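Local coordinates for uncharacterized protein (Novosphingobium aromaticivorans, PDB 3M7A) that is of unknown function but belongs to the DUF192 (COG1430) family and folds as a small domain built round a mixed beta sheet, probably exported or lipid-attached in the bacterium, at residues T5-A10 against V35-L40; E39-S44 against E61-L66; T55-E60 against E121-L126. All blocks are in the same frame, centred on the assembly; numbering follows the deposited sequence.

Interaction 1: T5-A10 against V35-L40; sequences TAAEAA and VFRSEL
Arg37 reaches out from strand 32-41 to close off the C-terminal end of the short helix 6-9, holding two carbonyl oxygens with one nitrogen. NH1 donates to Ala7 O at 2.8 Å and to Ala10 O at 2.9 Å, and both oxygens lie at the edge of the guanidinium, close to its plane. The two acceptors are used differently: the donor sits only 16° from the carbonyl plane of Ala7, but stands well above that of Ala10. Bends at chi2 and chi3, -70° and -60°, curl the arginine chain back so that its aliphatic part runs beside the helix before the head turns to the carbonyls. Ala7 CB rests against that chain, 3.7 Å from Arg37 CD, and Ala10 CB lies 3.6 Å from Arg37 NH1. NH2 continues the grip on the chain beyond the helix through Ala11 O.

Two residues earlier on the strand, Val35 supplies the apolar half. Its two methyls divide the work: CG1 packs on the backbone at Ala7 and Glu8, 3.7 Å from Glu8 N, while CG2 meets Thr5 CG2 tip to tip at 4.0 Å. Glu8 crosses Val35 at about a right angle, its CB over the valine methyls and its carboxylate salt-bridged to Arg33. Val35 and Arg37, alternate residues of one strand, thus receive a single helical turn of the N-terminal arm at the surface, and the arginine provides side-chain capping of a helix C-terminus by binding one carbonyl within the last turn, Ala7 O, and one just past it, Ala10 O.

Interaction 2: E39-S44 against E61-L66; sequences ELARTS and EGMIFL
Gly62 O is gripped from two directions, by Glu39 N at 3.1 Å and by a water that also donates to Glu39 OE2. The backbone bond is the most bent of the four in the ladder, with an N-H...O angle of 144°. Beyond it the strands run parallel in straighter steps: Ile64 N to Glu39 O and Ala41 N to Ile64 O, followed by Leu66 N to Ala41 O at 3.1 Å. CA-H...O contacts from Met63, Leu40 and Phe65 lie alongside.

On the face carrying Glu39, Ala41, Met63 and Phe65, the selenomethionine at Met63 bends at chi3 (-81°), which brings its CE over a face of the glutamate carboxylate, 3.6 Å from Glu39 OE1. That carboxylate is buried yet well supplied, for OE1 also receives Ser18 and the salt bridge of Arg54. Ala41 CB lies 4.1 Å from Phe65 CD2, meeting the ring obliquely, and Phe75 makes an edge-to-face pair with the same ring.

Leu40 and Ile64 occupy the other face, where the Leu40 side chain, in the conformer given, crosses that of Leu66 at about a right angle, Leu40 CD1 4.0 Å from Leu66 CD1. Past the end of the ladder Arg42 spreads one face of its guanidinium over Leu66 CD1, 3.8 Å from NH2, and a water at its edge links NH1 to Leu66 O.

These strands are the parallel pair of a beta-alpha-beta crossover, with helix 44-49 in the connection. Backbone bonds set their register, while the Glu39 carboxylate, matched by Arg54, Ser18 and water, probably keeps its negative charge although buried.

Interaction 3: T55-E60 against E121-L126; sequences TELGDE and EINGGL
Asn123 spends its amide nitrogen on the loop 55-60, donating from ND2 to Leu57 O and to Asp59 OD1, each at 2.9 Å. With CG anti to its own carbonyl carbon (chi1 -83°), the amide extends from the end of strand 118-123 into the bend of the loop. Leu57 O lies in the amide plane, although the donor stands above the plane of that carbonyl. Asp59 OD1 lies somewhat out of the amide plane and accepts with its anti lone pair, the one directed away from OD2. The two side chains cross at about a right angle, their flat groups turned 67° against each other.

Leu57 slides past Asn123 in the opposite direction, its CB 3.6 Å from Asn123 OD1, while CD2 lies over the strand backbone. The chi1 of Leu126, -172°, sets CG anti to the backbone N and sends both methyls to Asp59: CD1 beside Asp59 OD2, and CD2 to 3.5 Å from the backbone oxygen, Asp59 O. A water completes the junction, donating to Gly58 O and accepting from Asn123 N, each at 2.9 Å.

Residues 123-126 form a type II turn in which Gly125 takes positive phi, and this turn leads into helix 126-130. With an alanine here instead of Asn123, Leu57 O and Asp59 OD1 would probably lose their shared donor, and the aspartate would be freer to turn. One neutral NH2 group thus satisfies a peptide carbonyl and a carboxylate together, tying an irregular loop to the strand end without a salt bridge, with the leucines supplying apolar flanks.

Overall arrangement
Interaction 2 is the buried contact, whereas interaction 1 lies at the surface and interaction 3 is partly buried. Strand 32-41 serves the first two, which share Glu39 and Leu40, and strand 61-66 is its parallel neighbour; on its other side strand 61-66 pairs antiparallel with strand 118-123, through Met63 O and Glu121 N, so all three meet one sheet. Chemistry follows place: inside, a regular backbone ladder flanked mostly by apolar side chains and one buried carboxylate; nearer the surface, side-chain donors grip backbone carbonyls, a charged arginine in interaction 1 and, in interaction 3, a neutral amide that holds a carboxylate as well. Phe36 bridges interactions 1 and 3, packing on Asp59, Ile122 and Leu126.

Interaction 1: T5-A10 against V35-L40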
loop_
_atom_site.group_PDB
_atom_site.type_symbol
_atom_site.label_atom_id
_atom_site.label_comp_id
_atom_site.label_asym_id
_atom_site.label_seq_id
_atom_site.Cartn_x
_atom_site.Cartn_y
_atom_site.Cartn_z
ATOM N N THR A 5 9.774 8.858 -13.996
ATOM C CA THR A 5 8.525 8.095 -14.074
ATOM C C THR A 5 7.373 9.106 -14.067
ATOM O O THR A 5 7.177 9.858 -13.105
ATOM C CB THR A 5 8.362 7.142 -12.871
ATOM O OG1 THR A 5 9.560 6.382 -12.664
ATOM C CG2 THR A 5 7.188 6.192 -13.105
ATOM N N ALA A 6 6.606 9.132 -15.149
ATOM C CA ALA A 6 5.502 10.093 -15.291
ATOM C C ALA A 6 4.534 10.030 -14.093
ATOM O O ALA A 6 4.118 11.061 -13.572
ATOM C CB ALA A 6 4.769 9.838 -16.603
ATOM N N ALA A 7 4.258 8.814 -13.632
ATOM C CA ALA A 7 3.360 8.601 -12.493
ATOM C C ALA A 7 3.856 9.245 -11.209
ATOM O O ALA A 7 3.062 9.638 -10.359
ATOM C CB ALA A 7 3.141 7.124 -12.264
ATOM N N GLU A 8 5.177 9.333 -11.058
ATOM C CA GLU A 8 5.731 9.951 -9.877
ATOM C C GLU A 8 5.526 11.468 -9.873
ATOM O O GLU A 8 5.261 12.077 -8.818
ATOM C CB GLU A 8 7.227 9.624 -9.710
ATOM C CG GLU A 8 7.771 10.233 -8.422
ATOM C CD GLU A 8 9.166 9.841 -8.058
ATOM O OE1 GLU A 8 9.732 8.865 -8.599
ATOM O OE2 GLU A 8 9.688 10.530 -7.173
ATOM N N ALA A 9 5.713 12.073 -11.049
ATOM C CA ALA A 9 5.683 13.517 -11.218
ATOM C C ALA A 9 4.267 14.078 -11.370
ATOM O O ALA A 9 4.035 15.251 -11.054
ATOM C CB ALA A 9 6.524 13.929 -12.433
ATOM N N ALA A 10 3.322 13.248 -11.804
ATOM C CA ALA A 10 1.961 13.711 -12.040
ATOM C C ALA A 10 1.292 14.201 -10.757
ATOM O O ALA A 10 1.440 13.598 -9.692
ATOM C CB ALA A 10 1.143 12.625 -12.677
ATOM N N VAL A 35 7.034 2.952 -8.239
ATOM C CA VAL A 35 6.082 4.046 -8.113
ATOM C C VAL A 35 4.654 3.514 -8.244
ATOM O O VAL A 35 4.361 2.778 -9.178
ATOM C CB VAL A 35 6.300 5.125 -9.233
ATOM C CG1 VAL A 35 5.335 6.290 -9.028
ATOM C CG2 VAL A 35 7.732 5.601 -9.237
ATOM N N PHE A 36 3.790 3.879 -7.302
ATOM C CA PHE A 36 2.387 3.475 -7.285
ATOM C C PHE A 36 1.507 4.708 -7.173
ATOM O O PHE A 36 1.654 5.460 -6.221
ATOM C CB PHE A 36 2.117 2.506 -6.140
ATOM C CG PHE A 36 3.003 1.307 -6.175
ATOM C CD1 PHE A 36 2.692 0.225 -6.975
ATOM C CD2 PHE A 36 4.188 1.259 -5.451
ATOM C CE1 PHE A 36 3.514 -0.893 -7.036
ATOM C CE2 PHE A 36 5.034 0.161 -5.511
ATOM C CZ PHE A 36 4.692 -0.924 -6.290
ATOM N N ARG A 37 0.551 4.867 -8.079
ATOM C CA ARG A 37 -0.482 5.881 -7.931
ATOM C C ARG A 37 -1.515 5.322 -6.946
ATOM O O ARG A 37 -2.226 4.374 -7.278
ATOM C CB ARG A 37 -1.156 6.180 -9.273
ATOM C CG ARG A 37 -0.286 6.686 -10.380
ATOM C CD ARG A 37 0.193 8.036 -10.143
ATOM N NE ARG A 37 -0.880 9.026 -10.000
ATOM C CZ ARG A 37 -0.673 10.321 -9.778
ATOM N NH1 ARG A 37 0.580 10.794 -9.644
ATOM N NH2 ARG A 37 -1.722 11.145 -9.633
ATOM N N SER A 38 -1.561 5.900 -5.755
ATOM C CA SER A 38 -2.246 5.278 -4.635
ATOM C C SER A 38 -3.393 6.113 -4.095
ATOM O O SER A 38 -3.224 7.269 -3.767
ATOM C CB SER A 38 -1.219 5.027 -3.526
ATOM O OG SER A 38 -0.173 4.206 -3.984
ATOM N N GLU A 39 -4.553 5.493 -3.969
ATOM C CA GLU A 39 -5.652 6.099 -3.218
ATOM C C GLU A 39 -5.218 6.292 -1.769
ATOM O O GLU A 39 -4.642 5.361 -1.184
ATOM C CB GLU A 39 -6.855 5.173 -3.251
ATOM C CG GLU A 39 -7.599 5.193 -4.587
ATOM C CD GLU A 39 -8.599 4.059 -4.634
ATOM O OE1 GLU A 39 -9.731 4.276 -4.156
ATOM O OE2 GLU A 39 -8.239 2.922 -5.057
ATOM N N LEU A 40 -5.577 7.425 -1.169
ATOM C CA LEU A 40 -5.161 7.761 0.180
ATOM C C LEU A 40 -6.330 7.546 1.132
ATOM O O LEU A 40 -7.338 8.265 1.076
ATOM C CB LEU A 40 -4.678 9.216 0.209
ATOM C CG LEU A 40 -3.906 9.695 1.435
ATOM C CD1 LEU A 40 -3.403 11.126 1.189
ATOM C CD2 LEU A 40 -4.760 9.628 2.695
#

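Interaction 2: E39-S44 against E61-L66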
loop_
_atom_site.group_PDB
_atom_site.type_symbol
_atom_site.label_atom_id
_atom_site.label_comp_id
_atom_site.label_asym_id
_atom_site.label_seq_id
_atom_site.Cartn_x
_atom_site.Cartn_y
_atom_site.Cartn_z
ATOM N N GLU A 39 -4.553 5.493 -3.969
ATOM C CA GLU A 39 -5.652 6.099 -3.218
ATOM C C GLU A 39 -5.218 6.292 -1.769
ATOM O O GLU A 39 -4.642 5.361 -1.184
ATOM C CB GLU A 39 -6.855 5.173 -3.251
ATOM C CG GLU A 39 -7.599 5.193 -4.587
ATOM C CD GLU A 39 -8.599 4.059 -4.634
ATOM O OE1 GLU A 39 -9.731 4.276 -4.156
ATOM O OE2 GLU A 39 -8.239 2.922 -5.057
ATOM N N LEU A 40 -5.577 7.425 -1.169
ATOM C CA LEU A 40 -5.161 7.761 0.180
ATOM C C LEU A 40 -6.330 7.546 1.132
ATOM O O LEU A 40 -7.338 8.265 1.076
ATOM C CB LEU A 40 -4.678 9.216 0.209
ATOM C CG LEU A 40 -3.906 9.695 1.435
ATOM C CD1 LEU A 40 -3.403 11.126 1.189
ATOM C CD2 LEU A 40 -4.760 9.628 2.695
ATOM N N ALA A 41 -6.184 6.546 1.985
ATOM C CA ALA A 41 -7.169 6.262 3.028
ATOM C C ALA A 41 -6.610 6.802 4.327
ATOM O O ALA A 41 -5.536 6.391 4.771
ATOM C CB ALA A 41 -7.387 4.757 3.141
ATOM N N ARG A 42 -7.344 7.728 4.933
ATOM C CA ARG A 42 -6.873 8.372 6.156
ATOM C C ARG A 42 -7.726 8.117 7.391
ATOM O O ARG A 42 -7.205 7.786 8.453
ATOM C CB ARG A 42 -6.753 9.871 5.973
ATOM C CG ARG A 42 -5.816 10.430 6.961
ATOM C CD ARG A 42 -5.554 11.844 6.814
ATOM N NE ARG A 42 -4.716 12.293 5.698
ATOM C CZ ARG A 42 -3.385 12.444 5.700
ATOM N NH1 ARG A 42 -2.626 12.028 6.709
ATOM N NH2 ARG A 42 -2.818 13.040 4.675
ATOM N N THR A 43 -9.038 8.292 7.301
ATOM C CA THR A 43 -9.860 8.115 8.485
ATOM C C THR A 43 -9.872 6.644 8.890
ATOM O O THR A 43 -9.629 5.762 8.049
ATOM C CB THR A 43 -11.293 8.607 8.309
ATOM O OG1 THR A 43 -11.966 7.716 7.395
ATOM C CG2 THR A 43 -11.378 10.057 7.816
ATOM N N SER A 44 -10.224 6.369 10.136
ATOM C CA SER A 44 -10.321 4.990 10.569
ATOM C C SER A 44 -11.321 4.211 9.699
ATOM O O SER A 44 -11.073 3.061 9.348
ATOM C CB SER A 44 -10.712 4.888 12.044
ATOM O OG SER A 44 -9.743 5.485 12.884
ATOM N N GLU A 61 -0.802 0.887 -9.570
ATOM C CA GLU A 61 -1.723 1.471 -8.595
ATOM C C GLU A 61 -1.559 0.818 -7.226
ATOM O O GLU A 61 -0.970 -0.238 -7.085
ATOM C CB GLU A 61 -3.174 1.302 -9.086
ATOM C CG GLU A 61 -3.453 1.974 -10.416
ATOM C CD GLU A 61 -4.876 1.775 -10.883
ATOM O OE1 GLU A 61 -5.431 0.664 -10.725
ATOM O OE2 GLU A 61 -5.455 2.740 -11.413
ATOM N N GLY A 62 -2.114 1.467 -6.214
ATOM C CA GLY A 62 -2.152 0.912 -4.888
ATOM C C GLY A 62 -3.143 1.664 -4.030
ATOM O O GLY A 62 -3.891 2.509 -4.510
HETATM N N MSE A 63 -3.137 1.342 -2.743
HETATM C CA MSE A 63 -3.835 2.151 -1.749
HETATM C C MSE A 63 -2.851 2.378 -0.603
HETATM O O MSE A 63 -2.235 1.423 -0.121
HETATM C CB MSE A 63 -5.109 1.500 -1.232
HETATM C CG MSE A 63 -5.876 2.355 -0.218
HETATM SE SE MSE A 63 -7.607 1.713 0.253
HETATM C CE MSE A 63 -8.585 2.392 -1.290
ATOM N N ILE A 64 -2.716 3.631 -0.187
ATOM C CA ILE A 64 -1.851 4.021 0.917
ATOM C C ILE A 64 -2.749 4.444 2.093
ATOM O O ILE A 64 -3.668 5.251 1.932
ATOM C CB ILE A 64 -0.832 5.131 0.481
ATOM C CG1 ILE A 64 0.162 5.477 1.606
ATOM C CG2 ILE A 64 -1.514 6.391 -0.002
ATOM C CD1 ILE A 64 1.252 4.476 1.796
ATOM N N PHE A 65 -2.467 3.878 3.255
ATOM C CA PHE A 65 -3.195 4.075 4.486
ATOM C C PHE A 65 -2.274 4.878 5.399
ATOM O O PHE A 65 -1.207 4.397 5.756
ATOM C CB PHE A 65 -3.512 2.733 5.142
ATOM C CG PHE A 65 -4.368 1.773 4.314
ATOM C CD1 PHE A 65 -3.878 1.183 3.173
ATOM C CD2 PHE A 65 -5.635 1.408 4.748
ATOM C CE1 PHE A 65 -4.661 0.298 2.463
ATOM C CE2 PHE A 65 -6.413 0.516 4.036
ATOM C CZ PHE A 65 -5.924 -0.050 2.894
ATOM N N LEU A 66 -2.639 6.116 5.736
ATOM C CA LEU A 66 -1.772 7.022 6.501
ATOM C C LEU A 66 -2.347 7.144 7.893
ATOM O O LEU A 66 -3.528 7.474 8.067
ATOM C CB LEU A 66 -1.648 8.394 5.851
ATOM C CG LEU A 66 -0.934 8.428 4.516
ATOM C CD1 LEU A 66 -0.825 9.902 4.047
ATOM C CD2 LEU A 66 0.441 7.707 4.560
HETATM O O HOH W 1 -6.026 2.537 -6.429
HETATM O O HOH W 2 -3.475 10.088 9.008
#

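Interaction 3: T55-E60 against E121-L126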
loop_
_atom_site.group_PDB
_atom_site.type_symbol
_atom_site.label_atom_id
_atom_site.label_comp_id
_atom_site.label_asym_id
_atom_site.label_seq_id
_atom_site.Cartn_x
_atom_site.Cartn_y
_atom_site.Cartn_z
ATOM N N THR A 55 -12.723 -5.193 -7.943
ATOM C CA THR A 55 -12.445 -6.385 -8.758
ATOM C C THR A 55 -11.199 -6.249 -9.627
ATOM O O THR A 55 -10.800 -7.206 -10.269
ATOM C CB THR A 55 -13.641 -6.765 -9.620
ATOM O OG1 THR A 55 -13.993 -5.640 -10.418
ATOM C CG2 THR A 55 -14.825 -7.163 -8.696
ATOM N N GLU A 56 -10.574 -5.076 -9.605
ATOM C CA GLU A 56 -9.346 -4.868 -10.362
ATOM C C GLU A 56 -8.488 -3.770 -9.757
ATOM O O GLU A 56 -8.951 -2.923 -9.023
ATOM C CB GLU A 56 -9.650 -4.555 -11.828
ATOM C CG GLU A 56 -10.277 -3.188 -12.047
ATOM C CD GLU A 56 -10.483 -2.856 -13.519
ATOM O OE1 GLU A 56 -9.547 -3.069 -14.327
ATOM O OE2 GLU A 56 -11.582 -2.372 -13.857
ATOM N N LEU A 57 -7.201 -3.854 -10.047
ATOM C CA LEU A 57 -6.161 -2.961 -9.548
ATOM C C LEU A 57 -4.966 -3.147 -10.479
ATOM O O LEU A 57 -4.539 -4.278 -10.734
ATOM C CB LEU A 57 -5.734 -3.325 -8.132
ATOM C CG LEU A 57 -4.741 -2.365 -7.447
ATOM C CD1 LEU A 57 -5.348 -1.007 -7.156
ATOM C CD2 LEU A 57 -4.184 -3.030 -6.177
ATOM N N GLY A 58 -4.431 -2.049 -10.980
ATOM C CA GLY A 58 -3.256 -2.115 -11.839
ATOM C C GLY A 58 -1.972 -2.271 -11.045
ATOM O O GLY A 58 -1.907 -1.868 -9.908
ATOM N N ASP A 59 -0.931 -2.812 -11.680
ATOM C CA ASP A 59 0.375 -2.949 -11.020
ATOM C C ASP A 59 0.975 -1.594 -10.704
ATOM O O ASP A 59 1.855 -1.483 -9.862
ATOM C CB ASP A 59 1.354 -3.737 -11.897
ATOM C CG ASP A 59 1.151 -5.246 -11.841
ATOM O OD1 ASP A 59 0.316 -5.736 -11.046
ATOM O OD2 ASP A 59 1.856 -5.936 -12.616
ATOM N N GLU A 60 0.513 -0.564 -11.410
ATOM C CA GLU A 60 0.929 0.819 -11.269
ATOM C C GLU A 60 0.174 1.563 -10.173
ATOM O O GLU A 60 0.399 2.758 -9.971
ATOM C CB GLU A 60 0.728 1.533 -12.635
ATOM C CG GLU A 60 -0.709 1.983 -13.024
ATOM C CD GLU A 60 -1.622 0.881 -13.569
ATOM O OE1 GLU A 60 -1.214 -0.274 -13.710
ATOM O OE2 GLU A 60 -2.783 1.220 -13.897
ATOM N N GLU A 121 -0.881 -1.091 0.015
ATOM C CA GLU A 121 -1.401 -2.310 -0.614
ATOM C C GLU A 121 -1.234 -2.254 -2.131
ATOM O O GLU A 121 -1.577 -1.260 -2.752
ATOM C CB GLU A 121 -2.894 -2.509 -0.291
ATOM C CG GLU A 121 -3.142 -2.811 1.173
ATOM C CD GLU A 121 -4.584 -2.997 1.565
ATOM O OE1 GLU A 121 -5.489 -2.741 0.771
ATOM O OE2 GLU A 121 -4.795 -3.388 2.731
ATOM N N ILE A 122 -0.671 -3.324 -2.674
ATOM C CA ILE A 122 -0.461 -3.496 -4.103
ATOM C C ILE A 122 -0.898 -4.919 -4.473
ATOM O O ILE A 122 -1.214 -5.738 -3.621
ATOM C CB ILE A 122 1.012 -3.248 -4.486
ATOM C CG1 ILE A 122 1.965 -4.283 -3.871
ATOM C CG2 ILE A 122 1.402 -1.808 -4.117
ATOM C CD1 ILE A 122 3.429 -4.080 -4.298
ATOM N N ASN A 123 -0.920 -5.217 -5.758
ATOM C CA ASN A 123 -1.375 -6.519 -6.201
ATOM C C ASN A 123 -0.587 -7.673 -5.583
ATOM O O ASN A 123 0.635 -7.605 -5.396
ATOM C CB ASN A 123 -1.262 -6.613 -7.726
ATOM C CG ASN A 123 -2.415 -6.004 -8.451
ATOM O OD1 ASN A 123 -3.560 -6.207 -8.076
ATOM N ND2 ASN A 123 -2.119 -5.301 -9.540
ATOM N N GLY A 124 -1.299 -8.748 -5.316
ATOM C CA GLY A 124 -0.708 -9.912 -4.727
ATOM C C GLY A 124 0.461 -10.413 -5.530
ATOM O O GLY A 124 0.363 -10.564 -6.754
ATOM N N GLY A 125 1.551 -10.717 -4.834
ATOM C CA GLY A 125 2.766 -11.242 -5.444
ATOM C C GLY A 125 3.693 -10.210 -6.042
ATOM O O GLY A 125 4.812 -10.525 -6.445
ATOM N N LEU A 126 3.237 -8.964 -6.131
ATOM C CA LEU A 126 3.991 -7.948 -6.818
ATOM C C LEU A 126 5.245 -7.538 -6.059
ATOM O O LEU A 126 6.253 -7.193 -6.669
ATOM C CB LEU A 126 3.086 -6.730 -7.197
ATOM C CG LEU A 126 3.689 -5.649 -8.089
ATOM C CD1 LEU A 126 4.173 -6.223 -9.433
ATOM C CD2 LEU A 126 2.653 -4.554 -8.331
HETATM O O HOH W 3 -0.643 -2.976 -7.547
#